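Long-range contacts in endoglucanase E (Clostridium thermocellum, PDB 2WAO), which probably removes acetyl groups from plant cell wall polysaccharides through its family 2 carbohydrate esterase domain and binds cellulose chains, as part of a larger cellulase: residues G15-F19 / Y196-L200; D21-C27 / E101-L105; F209-P214 / R249-D253. All coordinates share one frame; numbering follows the deposited sequence. Where two conformers were deposited one is given.

Contact 1: G15-F19 / Y196-L200. With FMT (formic acid), chain L.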
loop_
_atom_site.group_PDB
_atom_site.type_symbol
_atom_site.label_atom_id
_atom_site.label_comp_id
_atom_site.label_asym_id
_atom_site.label_seq_id
_atom_site.Cartn_x
_atom_site.Cartn_y
_atom_site.Cartn_z
ATOM N N GLY A 15 -10.322 0.040 -0.786
ATOM C CA GLY A 15 -9.487 0.060 0.386
ATOM C C GLY A 15 -10.268 -0.483 1.566
ATOM O O GLY A 15 -11.417 -1.013 1.419
ATOM N N ARG A 16 -9.650 -0.368 2.722
ATOM C CA ARG A 16 -10.310 -0.607 3.993
ATOM C C ARG A 16 -10.986 0.669 4.443
ATOM O O ARG A 16 -10.323 1.638 4.858
ATOM C CB ARG A 16 -9.336 -1.139 5.074
ATOM C CG ARG A 16 -8.747 -2.518 4.722
ATOM C CD ARG A 16 -7.925 -2.993 5.891
ATOM N NE ARG A 16 -7.346 -4.323 5.686
ATOM C CZ ARG A 16 -6.670 -4.933 6.643
ATOM N NH1 ARG A 16 -6.535 -4.318 7.816
ATOM N NH2 ARG A 16 -6.131 -6.145 6.445
ATOM N N PHE A 17 -12.306 0.706 4.305
ATOM C CA PHE A 17 -13.062 1.895 4.727
ATOM C C PHE A 17 -13.962 1.559 5.933
ATOM O O PHE A 17 -14.449 0.428 6.043
ATOM C CB PHE A 17 -13.891 2.479 3.564
ATOM C CG PHE A 17 -13.096 3.270 2.565
ATOM C CD1 PHE A 17 -13.136 4.673 2.549
ATOM C CD2 PHE A 17 -12.354 2.627 1.591
ATOM C CE1 PHE A 17 -12.403 5.417 1.592
ATOM C CE2 PHE A 17 -11.595 3.364 0.648
ATOM C CZ PHE A 17 -11.652 4.753 0.628
ATOM N N ASP A 18 -14.149 2.544 6.821
ATOM C CA ASP A 18 -15.120 2.493 7.896
ATOM C C ASP A 18 -16.343 3.338 7.491
ATOM O O ASP A 18 -16.209 4.533 7.153
ATOM C CB ASP A 18 -14.463 3.051 9.152
ATOM C CG ASP A 18 -15.420 3.240 10.325
ATOM O OD1 ASP A 18 -16.343 2.427 10.532
ATOM O OD2 ASP A 18 -15.189 4.215 11.087
ATOM N N PHE A 19 -17.527 2.728 7.526
ATOM C CA PHE A 19 -18.754 3.440 7.107
ATOM C C PHE A 19 -19.659 3.808 8.300
ATOM O O PHE A 19 -20.830 4.158 8.114
ATOM C CB PHE A 19 -19.488 2.571 6.070
ATOM C CG PHE A 19 -18.718 2.380 4.778
ATOM C CD1 PHE A 19 -18.766 3.354 3.783
ATOM C CD2 PHE A 19 -17.942 1.227 4.554
ATOM C CE1 PHE A 19 -18.087 3.204 2.571
ATOM C CE2 PHE A 19 -17.240 1.068 3.339
ATOM C CZ PHE A 19 -17.317 2.065 2.345
ATOM N N TYR A 196 -2.251 -5.083 11.622
ATOM C CA TYR A 196 -2.882 -5.809 10.515
ATOM C C TYR A 196 -4.423 -5.989 10.652
ATOM O O TYR A 196 -5.082 -5.883 9.640
ATOM C CB TYR A 196 -2.187 -7.163 10.281
ATOM C CG TYR A 196 -2.727 -7.976 9.127
ATOM C CD1 TYR A 196 -2.768 -7.456 7.826
ATOM C CD2 TYR A 196 -3.193 -9.282 9.329
ATOM C CE1 TYR A 196 -3.278 -8.224 6.750
ATOM C CE2 TYR A 196 -3.676 -10.039 8.276
ATOM C CZ TYR A 196 -3.696 -9.510 6.979
ATOM O OH TYR A 196 -4.227 -10.270 5.927
ATOM N N PRO A 197 -4.960 -6.248 11.868
ATOM C CA PRO A 197 -6.424 -6.433 12.053
ATOM C C PRO A 197 -7.305 -5.188 11.831
ATOM O O PRO A 197 -8.554 -5.304 11.874
ATOM C CB PRO A 197 -6.544 -6.929 13.523
ATOM C CG PRO A 197 -5.121 -7.422 13.889
ATOM C CD PRO A 197 -4.248 -6.459 13.143
ATOM N N TYR A 198 -6.688 -4.015 11.650
ATOM C CA TYR A 198 -7.449 -2.750 11.729
ATOM C C TYR A 198 -7.794 -2.037 10.411
ATOM O O TYR A 198 -7.014 -2.025 9.449
ATOM C CB TYR A 198 -6.810 -1.771 12.745
ATOM C CG TYR A 198 -6.880 -2.345 14.136
ATOM C CD1 TYR A 198 -8.069 -2.287 14.878
ATOM C CD2 TYR A 198 -5.782 -3.013 14.689
ATOM C CE1 TYR A 198 -8.156 -2.867 16.137
ATOM C CE2 TYR A 198 -5.841 -3.577 15.945
ATOM C CZ TYR A 198 -7.048 -3.504 16.668
ATOM O OH TYR A 198 -7.163 -4.066 17.918
ATOM N N THR A 199 -9.000 -1.495 10.385
ATOM C CA THR A 199 -9.404 -0.528 9.351
ATOM C C THR A 199 -8.724 0.796 9.657
ATOM O O THR A 199 -8.093 1.389 8.784
ATOM C CB THR A 199 -10.931 -0.313 9.349
ATOM O OG1 THR A 199 -11.559 -1.579 9.140
ATOM C CG2 THR A 199 -11.330 0.640 8.234
ATOM N N LEU A 200 -8.892 1.258 10.898
ATOM C CA LEU A 200 -8.300 2.515 11.338
ATOM C C LEU A 200 -7.423 2.170 12.531
ATOM O O LEU A 200 -7.913 2.008 13.647
ATOM C CB LEU A 200 -9.376 3.547 11.693
ATOM C CG LEU A 200 -10.528 3.756 10.691
ATOM C CD1 LEU A 200 -11.605 4.635 11.337
ATOM C CD2 LEU A 200 -10.012 4.339 9.377
HETATM C C FMT L . -12.070 -2.676 -3.326
HETATM O O1 FMT L . -11.668 -2.535 -2.160
HETATM O O2 FMT L . -11.387 -2.534 -4.360
HETATM O O HOH W 1 -8.042 2.312 5.980
HETATM O O HOH W 2 -14.055 -1.242 8.800
#
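The Arg16 guanidinium meets the 196-200 corner with its edge: the carbonyl oxygens of Tyr196 and Tyr198 both lie in its plane, and Trp207 adds a cation-pi contact. The Tyr196 ring approaches the same group obliquely, the two planes 47° apart, with CE1 3.5 Å from Arg16 NH2. One nitrogen does most of the work. Arg16 NH1 donates to Tyr196 O at 2.8 Å, nearly straight at 167°, and to Tyr198 O at 2.9 Å, more bent at 137° and from above that carbonyl's plane; NH2 adds a weak bond to Tyr196 O. The reach comes from a chain extended from CG to NE. NH2 is also salt-bridged to Glu126, whose carboxylate takes the Tyr196 hydroxyl as well, so the guanidinium is fixed in rotation. Further along, Thr199 CG2 lies against the backbone, 3.6 Å from Phe17 C, and Leu200 CD1 packs 3.6 Å from Asp18 OD2, while Asp18 OD1 is hydrogen-bonded to Ser20 OG. A water donates to both Arg16 O and Thr199 O, bridging the two backbones. The arrangement is a buried interdomain junction, joining the N-terminal beta domain of a family 2 carbohydrate esterase to its SGNH-hydrolase domain.

Contact 2: D21-C27 / E101-L105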
loop_
_atom_site.group_PDB
_atom_site.type_symbol
_atom_site.label_atom_id
_atom_site.label_comp_id
_atom_site.label_asym_id
_atom_site.label_seq_id
_atom_site.Cartn_x
_atom_site.Cartn_y
_atom_site.Cartn_z
ATOM N N ASP A 21 -19.831 6.354 10.347
ATOM C CA ASP A 21 -20.280 7.751 10.429
ATOM C C ASP A 21 -21.078 8.127 9.172
ATOM O O ASP A 21 -20.518 8.164 8.073
ATOM C CB ASP A 21 -19.068 8.667 10.559
ATOM C CG ASP A 21 -19.451 10.146 10.768
ATOM O OD1 ASP A 21 -20.642 10.524 10.625
ATOM O OD2 ASP A 21 -18.545 10.939 11.062
ATOM N N PRO A 22 -22.381 8.472 9.334
ATOM C CA PRO A 22 -23.181 8.818 8.142
ATOM C C PRO A 22 -22.661 10.060 7.397
ATOM O O PRO A 22 -22.977 10.228 6.227
ATOM C CB PRO A 22 -24.609 9.041 8.706
ATOM C CG PRO A 22 -24.396 9.427 10.165
ATOM C CD PRO A 22 -23.154 8.615 10.599
ATOM N N ASN A 23 -21.857 10.906 8.040
ATOM C CA ASN A 23 -21.260 12.059 7.337
ATOM C C ASN A 23 -20.267 11.694 6.218
ATOM O O ASN A 23 -20.029 12.478 5.317
ATOM C CB ASN A 23 -20.556 12.985 8.327
ATOM C CG ASN A 23 -21.517 13.888 9.093
ATOM O OD1 ASN A 23 -21.368 14.065 10.294
ATOM N ND2 ASN A 23 -22.494 14.451 8.410
ATOM N N GLY A 24 -19.682 10.503 6.273
ATOM C CA GLY A 24 -18.756 10.109 5.203
ATOM C C GLY A 24 -17.824 8.991 5.633
ATOM O O GLY A 24 -17.490 8.889 6.824
ATOM N N PRO A 25 -17.422 8.150 4.673
ATOM C CA PRO A 25 -16.523 7.016 4.888
ATOM C C PRO A 25 -15.162 7.508 5.319
ATOM O O PRO A 25 -14.753 8.607 4.913
ATOM C CB PRO A 25 -16.425 6.357 3.517
ATOM C CG PRO A 25 -17.583 6.859 2.755
ATOM C CD PRO A 25 -17.853 8.237 3.268
ATOM N N LYS A 26 -14.517 6.717 6.178
ATOM C CA LYS A 26 -13.221 7.019 6.736
ATOM C C LYS A 26 -12.237 5.953 6.322
ATOM O O LYS A 26 -12.608 4.787 6.169
ATOM C CB LYS A 26 -13.286 7.015 8.255
ATOM C CG LYS A 26 -14.154 8.111 8.863
ATOM C CD LYS A 26 -13.860 8.167 10.343
ATOM C CE LYS A 26 -15.153 8.294 11.067
ATOM N NZ LYS A 26 -14.947 8.445 12.535
ATOM N N CYS A 27 -10.981 6.365 6.120
ATOM C CA CYS A 27 -9.925 5.423 5.711
ATOM C C CYS A 27 -8.580 5.923 6.241
ATOM O O CYS A 27 -8.470 7.080 6.700
ATOM C CB CYS A 27 -9.858 5.230 4.205
ATOM S SG CYS A 27 -9.242 6.677 3.392
ATOM N N GLU A 101 -6.077 9.676 9.817
ATOM C CA GLU A 101 -7.293 9.200 9.138
ATOM C C GLU A 101 -7.874 10.294 8.285
ATOM O O GLU A 101 -7.708 11.485 8.578
ATOM C CB GLU A 101 -8.358 8.755 10.160
ATOM C CG GLU A 101 -7.835 7.651 11.043
ATOM C CD GLU A 101 -8.683 7.427 12.294
ATOM O OE1 GLU A 101 -9.801 8.020 12.364
ATOM O OE2 GLU A 101 -8.214 6.674 13.198
ATOM N N VAL A 102 -8.570 9.888 7.236
ATOM C CA VAL A 102 -9.164 10.819 6.297
ATOM C C VAL A 102 -10.638 10.431 6.158
ATOM O O VAL A 102 -10.964 9.240 6.072
ATOM C CB VAL A 102 -8.462 10.643 4.943
ATOM C CG1 VAL A 102 -9.270 11.268 3.728
ATOM C CG2 VAL A 102 -7.051 11.217 5.052
ATOM N N GLN A 103 -11.491 11.435 6.111
ATOM C CA GLN A 103 -12.926 11.201 5.923
ATOM C C GLN A 103 -13.341 11.949 4.661
ATOM O O GLN A 103 -12.982 13.131 4.478
ATOM C CB GLN A 103 -13.675 11.691 7.164
ATOM C CG GLN A 103 -15.195 11.443 7.121
ATOM C CD GLN A 103 -15.901 11.761 8.427
ATOM O OE1 GLN A 103 -15.483 12.668 9.185
ATOM N NE2 GLN A 103 -16.963 10.994 8.729
ATOM N N PHE A 104 -14.073 11.252 3.787
ATOM C CA PHE A 104 -14.590 11.846 2.575
ATOM C C PHE A 104 -15.980 12.319 2.882
ATOM O O PHE A 104 -16.853 11.524 3.269
ATOM C CB PHE A 104 -14.525 10.876 1.368
ATOM C CG PHE A 104 -13.122 10.519 1.017
ATOM C CD1 PHE A 104 -12.328 11.413 0.326
ATOM C CD2 PHE A 104 -12.571 9.327 1.473
ATOM C CE1 PHE A 104 -10.992 11.110 0.047
ATOM C CE2 PHE A 104 -11.235 9.005 1.214
ATOM C CZ PHE A 104 -10.447 9.903 0.491
ATOM N N LEU A 105 -16.163 13.628 2.774
ATOM C CA LEU A 105 -17.419 14.228 3.193
ATOM C C LEU A 105 -18.371 14.569 2.053
ATOM O O LEU A 105 -19.460 15.061 2.315
ATOM C CB LEU A 105 -17.163 15.434 4.090
ATOM C CG LEU A 105 -16.489 15.070 5.403
ATOM C CD1 LEU A 105 -15.936 16.375 5.969
ATOM C CD2 LEU A 105 -17.467 14.407 6.382
HETATM O O HOH W 3 -21.146 15.053 5.094
HETATM O O HOH W 4 -21.239 13.095 3.216
#
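An antiparallel pairing inside the N-terminal beta domain joins Cys27 to Val102 and Lys26 to Gln103. Cys27 and Val102 form a hydrogen-bonded pair, N to O in both directions at 2.9 Å, Cys27 N to Val102 O and Val102 N to Cys27 O. Phe104 N continues the ladder to Pro25 O at 3.0 Å. Lys26 and Gln103 are the non-hydrogen-bonded pair, their CA atoms 4.3 Å apart, and Lys26 crosses Gln103 at a slant, CG near CG, on their shared face. The strand 26-27 thus sits between 17-18 and 102-108 in a five-stranded antiparallel sheet, and the chain enters it through a type I turn from Asp21 to Gly24, with an Asx turn from Asp21 OD1 to Asn23 N. The Gln103 amide bonds to this turn twice: with CG anti to the backbone N (chi1 -177°) and the chain extended beyond it, NE2 spends both N-H groups in the amide plane, one on Asp21 OD2 at 2.8 Å and 164°, met from above the carboxylate plane, the other on Gly24 O at 2.9 Å. Gly24 passes so close to the partner strand that its CA rests 3.1 Å from Phe104 O in a CA-H...O contact. On the other face, Cys27 SG approaches the edge of the Phe104 ring, 3.8 Å from CE2, while Phe17 packs against both residues.

Contact 3: F209-P214 / R249-D253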
loop_
_atom_site.group_PDB
_atom_site.type_symbol
_atom_site.label_atom_id
_atom_site.label_comp_id
_atom_site.label_asym_id
_atom_site.label_seq_id
_atom_site.Cartn_x
_atom_site.Cartn_y
_atom_site.Cartn_z
ATOM N N PHE A 209 -12.519 -9.146 7.569
ATOM C CA PHE A 209 -11.787 -9.804 6.464
ATOM C C PHE A 209 -12.674 -10.454 5.381
ATOM O O PHE A 209 -12.176 -10.791 4.297
ATOM C CB PHE A 209 -10.736 -10.782 7.028
ATOM C CG PHE A 209 -9.528 -10.076 7.577
ATOM C CD1 PHE A 209 -8.441 -9.868 6.764
ATOM C CD2 PHE A 209 -9.503 -9.609 8.899
ATOM C CE1 PHE A 209 -7.307 -9.187 7.214
ATOM C CE2 PHE A 209 -8.374 -8.900 9.393
ATOM C CZ PHE A 209 -7.270 -8.700 8.550
ATOM N N SER A 210 -13.971 -10.614 5.639
ATOM C CA SER A 210 -14.819 -11.177 4.575
ATOM C C SER A 210 -15.083 -10.162 3.465
ATOM O O SER A 210 -15.508 -10.540 2.367
ATOM C CB SER A 210 -16.151 -11.706 5.118
ATOM O OG SER A 210 -16.993 -10.625 5.455
ATOM N N LYS A 211 -14.843 -8.879 3.750
ATOM C CA LYS A 211 -15.217 -7.810 2.830
ATOM C C LYS A 211 -14.271 -7.716 1.651
ATOM O O LYS A 211 -14.598 -7.106 0.623
ATOM C CB LYS A 211 -15.285 -6.467 3.565
ATOM C CG LYS A 211 -16.327 -6.461 4.702
ATOM C CD LYS A 211 -16.441 -5.008 5.195
ATOM C CE LYS A 211 -17.492 -4.855 6.305
ATOM N NZ LYS A 211 -17.320 -3.515 6.955
ATOM N N TYR A 212 -13.105 -8.342 1.766
ATOM C CA TYR A 212 -12.141 -8.240 0.659
ATOM C C TYR A 212 -11.281 -9.482 0.684
ATOM O O TYR A 212 -10.436 -9.625 1.574
ATOM C CB TYR A 212 -11.277 -6.977 0.822
ATOM C CG TYR A 212 -10.317 -6.682 -0.340
ATOM C CD1 TYR A 212 -10.745 -5.935 -1.462
ATOM C CD2 TYR A 212 -8.991 -7.109 -0.289
ATOM C CE1 TYR A 212 -9.842 -5.634 -2.530
ATOM C CE2 TYR A 212 -8.087 -6.798 -1.336
ATOM C CZ TYR A 212 -8.537 -6.098 -2.464
ATOM O OH TYR A 212 -7.627 -5.778 -3.488
ATOM N N VAL A 213 -11.520 -10.403 -0.255
ATOM C CA VAL A 213 -10.766 -11.656 -0.235
ATOM C C VAL A 213 -9.848 -11.706 -1.464
ATOM O O VAL A 213 -10.290 -12.023 -2.555
ATOM C CB VAL A 213 -11.706 -12.880 -0.153
ATOM C CG1 VAL A 213 -10.877 -14.191 -0.177
ATOM C CG2 VAL A 213 -12.553 -12.781 1.134
ATOM N N PRO A 214 -8.567 -11.379 -1.293
ATOM C CA PRO A 214 -7.663 -11.275 -2.463
ATOM C C PRO A 214 -7.254 -12.706 -2.902
ATOM O O PRO A 214 -7.243 -13.641 -2.047
ATOM C CB PRO A 214 -6.461 -10.511 -1.872
ATOM C CG PRO A 214 -6.404 -10.992 -0.465
ATOM C CD PRO A 214 -7.852 -11.094 -0.029
ATOM N N ARG A 249 -5.466 -18.157 7.249
ATOM C CA ARG A 249 -6.740 -18.367 7.962
ATOM C C ARG A 249 -7.802 -17.399 7.420
ATOM O O ARG A 249 -8.960 -17.791 7.238
ATOM C CB ARG A 249 -6.564 -18.226 9.467
ATOM C CG ARG A 249 -7.647 -18.903 10.295
ATOM C CD ARG A 249 -7.364 -18.807 11.796
ATOM N NE ARG A 249 -5.963 -19.053 12.083
ATOM C CZ ARG A 249 -5.070 -18.121 12.416
ATOM N NH1 ARG A 249 -5.450 -16.846 12.597
ATOM N NH2 ARG A 249 -3.810 -18.496 12.609
ATOM N N ASN A 250 -7.407 -16.159 7.105
ATOM C CA ASN A 250 -8.344 -15.190 6.466
ATOM C C ASN A 250 -8.699 -15.572 5.026
ATOM O O ASN A 250 -9.851 -15.394 4.587
ATOM C CB ASN A 250 -7.716 -13.790 6.437
ATOM C CG ASN A 250 -7.583 -13.140 7.819
ATOM O OD1 ASN A 250 -8.415 -13.331 8.685
ATOM N ND2 ASN A 250 -6.555 -12.286 7.982
ATOM N N TYR A 251 -7.698 -16.066 4.278
ATOM C CA TYR A 251 -7.875 -16.310 2.869
ATOM C C TYR A 251 -7.332 -17.706 2.522
ATOM O O TYR A 251 -6.183 -17.855 2.088
ATOM C CB TYR A 251 -7.110 -15.266 2.024
ATOM C CG TYR A 251 -7.134 -13.854 2.541
ATOM C CD1 TYR A 251 -8.339 -13.213 2.904
ATOM C CD2 TYR A 251 -5.957 -13.140 2.644
ATOM C CE1 TYR A 251 -8.316 -11.867 3.404
ATOM C CE2 TYR A 251 -5.938 -11.827 3.124
ATOM C CZ TYR A 251 -7.104 -11.203 3.477
ATOM O OH TYR A 251 -7.013 -9.900 3.952
ATOM N N PRO A 252 -8.136 -18.742 2.735
ATOM C CA PRO A 252 -7.722 -20.155 2.497
ATOM C C PRO A 252 -7.132 -20.421 1.106
ATOM O O PRO A 252 -6.283 -21.296 0.969
ATOM C CB PRO A 252 -9.055 -20.936 2.574
ATOM C CG PRO A 252 -9.971 -20.074 3.371
ATOM C CD PRO A 252 -9.530 -18.633 3.199
ATOM N N ASP A 253 -7.562 -19.644 0.116
ATOM C CA ASP A 253 -7.268 -19.898 -1.291
ATOM C C ASP A 253 -6.204 -18.935 -1.889
ATOM O O ASP A 253 -5.852 -19.064 -3.062
ATOM C CB ASP A 253 -8.577 -19.873 -2.145
ATOM C CG ASP A 253 -9.709 -20.774 -1.547
ATOM O OD1 ASP A 253 -9.412 -21.892 -1.078
ATOM O OD2 ASP A 253 -10.899 -20.350 -1.492
HETATM O O HOH W 5 -9.241 -8.081 3.409
#
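Pro214, Tyr251, Phe209 and Asn250 form the tight part of this contact. Pro214 CD sits over the Tyr251 ring centre, 3.4 Å from the centroid and only 8° off the normal, a CH-pi contact, with CG beside it 3.7 Å from Tyr251 CE2. The opposite face of the ring carries Asn250 CB near its rim, so the tyrosine is sandwiched between the proline and its own neighbour. Its phenol end runs on to the Phe209 ring, where Tyr251 OH meets the edge 3.2 Å from CD1. That hydroxyl is buried but supplied, being hydrogen-bonded to Glu126, while a water donates to it and to Tyr212 O, spanning the two segments. Tyr251 is the first residue to leave helical geometry after helix 233-250. The contact therefore fastens the end of that helix to the loop leading into strand 216-220, two elements of the parallel alpha/beta core of the SGNH-hydrolase fold. Asn250, in the last helical turn, lays its amide over one face of Phe209, the planes 11° apart and stacked, with ND2 3.3 Å from CE1. The Phe209 ring also meets Trp207 edge-to-face. Packing thins toward the surface on the loose side: the exposed Val213 brings CG1 no closer than 4.1 Å to Tyr251 CD1, the two side chains running antiparallel alongside each other. Asn250 is partly exposed, and a formic acid molecule, probably from the crystallisation liquor, lies about 3 Å from its side chain.

Contacts 1 and 2 have centres about 12 Å apart and share the five-stranded antiparallel sheet, where strands 17-18 and 26-27 are neighbours; Asp18 N lies 2.8 Å from Lys26 O, a probable hydrogen bond. Along the chain, contact 2 falls between the two segments of contact 1, and contact 3 follows both. Contact 3 lies about 14 Å from contact 1, centre to centre, and touches it through Arg16 NH2 and Phe209 CE1, 3.4 Å apart. Contacts 2 and 3, centres about 24 Å and nearest atoms about 10 Å apart, do not touch. Contact 1 therefore sits between a contact wholly within the beta domain and one wholly within the hydrolase domain, giving continuous packing across the domain boundary.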